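Local atomic coordinates of protease Do-like 1, chloroplastic (Arabidopsis thaliana, PDB entry 3QO6), a protein that acts as a chloroplast serine protease required at high temperature and may take part in degrading damaged proteins. Residues Val31-Leu36 against Tyr70-Gly75; Ala267-Thr272 against Ile326-Glu331. All blocks are in the same frame, centred on the assembly; numbering follows the deposited sequence.

Contact 1: Val31-Leu36 against Tyr70-Gly75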
# COMPACT_ATOMS: atom_id res chain seq x y z
N VAL B 31 -2.38 35.94 13.82
CA VAL B 31 -1.41 36.09 12.73
C VAL B 31 -1.11 34.77 12.01
O VAL B 31 -1.35 33.68 12.58
CB VAL B 31 -0.06 36.67 13.25
CG1 VAL B 31 -0.33 37.90 14.10
CG2 VAL B 31 0.73 35.59 14.04
N TYR B 32 -0.59 34.87 10.78
CA TYR B 32 -0.21 33.71 9.97
C TYR B 32 1.33 33.58 10.08
O TYR B 32 2.03 34.57 10.02
CB TYR B 32 -0.66 33.96 8.52
CG TYR B 32 -0.69 32.74 7.60
CD1 TYR B 32 -1.86 32.37 6.92
CD2 TYR B 32 0.48 31.99 7.35
CE1 TYR B 32 -1.88 31.29 6.00
CE2 TYR B 32 0.48 30.91 6.45
CZ TYR B 32 -0.70 30.56 5.78
OH TYR B 32 -0.69 29.49 4.90
N ILE B 33 1.86 32.37 10.25
CA ILE B 33 3.30 32.19 10.37
C ILE B 33 3.91 31.33 9.25
O ILE B 33 3.48 30.21 9.04
CB ILE B 33 3.63 31.50 11.74
CG1 ILE B 33 3.44 32.51 12.88
CG2 ILE B 33 5.05 30.89 11.72
CD1 ILE B 33 3.75 31.95 14.29
N THR B 34 4.92 31.83 8.54
CA THR B 34 5.52 30.98 7.49
C THR B 34 6.94 30.50 7.75
O THR B 34 7.87 31.30 7.91
CB THR B 34 5.52 31.63 6.12
OG1 THR B 34 4.42 32.54 6.01
CG2 THR B 34 5.40 30.53 5.04
N ASN B 35 7.08 29.18 7.73
CA ASN B 35 8.31 28.44 7.96
C ASN B 35 9.04 28.23 6.62
O ASN B 35 8.85 27.18 5.99
CB ASN B 35 7.91 27.08 8.56
CG ASN B 35 9.09 26.24 9.04
OD1 ASN B 35 10.06 26.01 8.30
ND2 ASN B 35 9.00 25.74 10.28
N LEU B 36 9.86 29.18 6.17
CA LEU B 36 10.58 29.04 4.89
C LEU B 36 11.82 28.15 4.96
O LEU B 36 12.68 28.35 5.81
CB LEU B 36 11.01 30.40 4.34
CG LEU B 36 9.95 31.39 3.90
CD1 LEU B 36 8.89 31.54 4.99
CD2 LEU B 36 10.63 32.74 3.59
N TYR B 70 5.81 25.65 19.53
CA TYR B 70 7.18 25.49 19.15
C TYR B 70 7.25 24.62 17.90
O TYR B 70 7.99 24.95 16.96
CB TYR B 70 7.98 24.86 20.26
CG TYR B 70 9.35 24.43 19.80
CD1 TYR B 70 10.18 25.33 19.10
CD2 TYR B 70 9.83 23.15 20.09
CE1 TYR B 70 11.45 24.95 18.71
CE2 TYR B 70 11.09 22.77 19.71
CZ TYR B 70 11.90 23.67 19.01
OH TYR B 70 13.15 23.23 18.60
N HIS B 71 6.48 23.52 17.87
CA HIS B 71 6.57 22.62 16.71
C HIS B 71 6.31 23.29 15.37
O HIS B 71 6.68 22.75 14.34
CB HIS B 71 5.69 21.36 16.89
CG HIS B 71 4.24 21.55 16.54
ND1 HIS B 71 3.25 21.68 17.49
CD2 HIS B 71 3.62 21.66 15.33
CE1 HIS B 71 2.09 21.87 16.89
NE2 HIS B 71 2.28 21.86 15.58
N VAL B 72 5.71 24.47 15.38
CA VAL B 72 5.43 25.22 14.16
C VAL B 72 6.69 25.96 13.68
O VAL B 72 6.87 26.20 12.49
CB VAL B 72 4.32 26.28 14.44
CG1 VAL B 72 4.24 27.30 13.32
CG2 VAL B 72 2.98 25.60 14.64
N ILE B 73 7.54 26.32 14.63
CA ILE B 73 8.78 27.07 14.43
C ILE B 73 9.97 26.16 14.15
O ILE B 73 10.88 26.53 13.40
CB ILE B 73 9.05 27.92 15.71
CG1 ILE B 73 8.12 29.12 15.73
CG2 ILE B 73 10.48 28.34 15.83
CD1 ILE B 73 8.03 29.85 14.45
N ARG B 74 9.96 24.98 14.75
CA ARG B 74 11.05 24.03 14.57
C ARG B 74 11.57 23.97 13.14
O ARG B 74 10.78 23.89 12.19
CB ARG B 74 10.61 22.62 14.97
CG ARG B 74 10.82 22.27 16.43
CD ARG B 74 12.06 21.41 16.63
NE ARG B 74 11.93 20.09 16.00
CZ ARG B 74 12.95 19.34 15.60
NH1 ARG B 74 14.21 19.76 15.75
NH2 ARG B 74 12.70 18.17 15.02
N GLY B 75 12.90 24.00 13.01
CA GLY B 75 13.56 23.90 11.71
C GLY B 75 13.44 24.97 10.63
O GLY B 75 13.71 24.69 9.47
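Asn35 reaches from strand 30-40 to the short helix around 70-73 and grips the chain with one amide nitrogen: its ND2 donates to Val72 O at 3.1 Å and to Arg74 O at 3.2 Å. Chi1 of -172° sets CG opposite the backbone N, which sends the carboxamide across to these carbonyls. Both acceptors lie in the amide plane, and the N-H...O angles are 163° and 156°. At the acceptors the approach is less regular: ND2 is tilted from the plane of the Val72 carbonyl and stands above that of Arg74.

The packed side is apolar and largely buried. Ile33 CG2 meets Val72 CG1 at 4.0 Å and Ile73 CD1 at 4.2 Å, and Leu105 of the barrel touches both isoleucines. The other side, at exposed Arg74 and Gly75, opens to solvent.

An alanine in place of Asn35 would probably leave the Val72 and Arg74 carbonyls without this shared donor and let the turn shift.

This is the amino-terminal barrel of the trypsin-like fold. His71, the predicted charge-relay histidine, immediately precedes Val72, so the amide ties the barrel wall to backbone next to the catalytic centre.

Contact 2: Ala267-Thr272 against Ile326-Glu331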
# COMPACT_ATOMS: atom_id res chain seq x y z
N ALA B 267 23.34 11.32 44.15
CA ALA B 267 22.59 10.82 45.29
C ALA B 267 22.70 9.31 45.38
O ALA B 267 22.08 8.71 46.26
CB ALA B 267 21.13 11.20 45.19
N GLY B 268 23.44 8.71 44.45
CA GLY B 268 23.66 7.26 44.44
C GLY B 268 22.58 6.24 44.02
O GLY B 268 22.55 5.12 44.57
N LEU B 269 21.69 6.60 43.09
CA LEU B 269 20.69 5.65 42.61
C LEU B 269 21.43 4.70 41.66
O LEU B 269 22.33 5.12 40.93
CB LEU B 269 19.58 6.35 41.84
CG LEU B 269 18.32 6.58 42.66
CD1 LEU B 269 18.64 7.55 43.80
CD2 LEU B 269 17.21 7.13 41.76
N GLN B 270 21.04 3.42 41.66
CA GLN B 270 21.72 2.45 40.82
C GLN B 270 21.08 2.19 39.47
O GLN B 270 19.86 2.12 39.34
CB GLN B 270 21.84 1.12 41.55
CG GLN B 270 22.50 1.23 42.90
CD GLN B 270 22.37 -0.05 43.70
OE1 GLN B 270 22.55 -0.06 44.91
NE2 GLN B 270 22.06 -1.15 43.02
N SER B 271 21.94 2.04 38.46
CA SER B 271 21.52 1.78 37.10
C SER B 271 21.41 0.27 36.82
O SER B 271 21.84 -0.56 37.62
CB SER B 271 22.54 2.41 36.16
OG SER B 271 22.85 3.72 36.60
N THR B 272 20.81 -0.08 35.69
CA THR B 272 20.66 -1.48 35.33
C THR B 272 21.96 -1.94 34.67
O THR B 272 22.48 -1.23 33.82
CB THR B 272 19.51 -1.63 34.34
OG1 THR B 272 18.32 -1.11 34.94
CG2 THR B 272 19.31 -3.09 33.97
N ILE B 326 15.66 7.77 49.24
CA ILE B 326 16.86 8.54 48.89
C ILE B 326 16.48 9.98 48.60
O ILE B 326 15.51 10.26 47.89
CB ILE B 326 17.58 7.93 47.66
CG1 ILE B 326 17.99 6.49 47.99
CG2 ILE B 326 18.80 8.76 47.28
CD1 ILE B 326 18.80 5.82 46.92
N SER B 327 17.23 10.91 49.16
CA SER B 327 16.91 12.29 48.89
C SER B 327 17.76 12.77 47.72
O SER B 327 18.98 12.59 47.69
CB SER B 327 17.13 13.16 50.13
OG SER B 327 15.92 13.32 50.85
N VAL B 328 17.08 13.35 46.74
CA VAL B 328 17.77 13.87 45.58
C VAL B 328 17.39 15.33 45.42
O VAL B 328 16.22 15.69 45.54
CB VAL B 328 17.35 13.11 44.32
CG1 VAL B 328 18.20 13.54 43.14
CG2 VAL B 328 17.49 11.62 44.55
N THR B 329 18.38 16.17 45.17
CA THR B 329 18.08 17.59 44.95
C THR B 329 18.15 17.83 43.44
O THR B 329 19.20 17.66 42.80
CB THR B 329 19.07 18.54 45.68
OG1 THR B 329 20.15 17.78 46.24
CG2 THR B 329 18.36 19.27 46.80
N LEU B 330 17.01 18.22 42.89
CA LEU B 330 16.91 18.45 41.47
C LEU B 330 17.72 19.60 40.92
O LEU B 330 17.66 20.71 41.44
CB LEU B 330 15.43 18.61 41.09
CG LEU B 330 14.53 17.40 41.32
CD1 LEU B 330 13.99 17.44 42.69
CD2 LEU B 330 13.40 17.41 40.34
N GLU B 331 18.49 19.34 39.87
CA GLU B 331 19.30 20.36 39.23
C GLU B 331 18.76 20.67 37.85
O GLU B 331 18.09 19.84 37.24
CB GLU B 331 20.73 19.87 39.06
CG GLU B 331 21.37 19.42 40.34
CD GLU B 331 22.58 18.56 40.07
OE1 GLU B 331 23.17 18.05 41.04
OE2 GLU B 331 22.93 18.38 38.88
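Ala267 and Leu269 pack on Ile326 and Val328 in the PDZ domain, where the loop leaving helix 263-266 lies against the strand 326-332. Gly268 ends that helix with a Schellman motif: its phi is positive, at 74°, and two bonds run back into the last turn. The chain turns there; Ala267, before the glycine, points its CB at the strand, while Leu269, after it, reaches the strand only with the end of its side chain.

Ile326 is the side chain to follow. Its CB sits 4.0 Å from Leu269 CD1. There the chain branches. CG2, anti to the backbone N, turns to the helix end and touches Ala267 O at 3.4 Å, with Leu269 CD1 at 3.7 Å. The other branch runs out through CG1, with chi2 extended at -175°, and its tip, CD1, meets Leu269 CD1 at 3.6 Å. One leucine methyl thus touches the root, the short branch and the tip of Ile326, while the two side chains run past each other in opposite directions.

No hydrogen bond joins the two segments; the strand's backbone bonds include those to strand 312-318, with Ile326 pairing to Val315 and Val328 to Val313. Arg319 lies against Ile326 and gives a weak hydrogen bond to Gly268 O. Farther along, Glu331 forms a salt bridge with Lys266 of the same helix, and Pro263 packs on Val328. Ala267 CB, small enough to sit right on the strand, lies 3.6 Å from Ser327 O and 3.7 Å from Val328 CG2.

In the fold
The two contacts come in series along the chain: contact 1 closes within the protease domain before contact 2 opens in the PDZ domain. Their centres are 38 Å apart, on opposite sides of the chain's centre, and their nearest atoms are about 19 Å apart. They share no sheet. Contact 1 sets a short helix and loop against strand 30-40 of the six-stranded barrel, and contact 2 a loop against strand 326-332 of the PDZ sheet. Each contact is internal to its own domain. Between chains, Thr272 O accepts a hydrogen bond from Thr44 of a second subunit, between strands 30-40 and 47-61, which links a PDZ domain to a neighbour's protease domain.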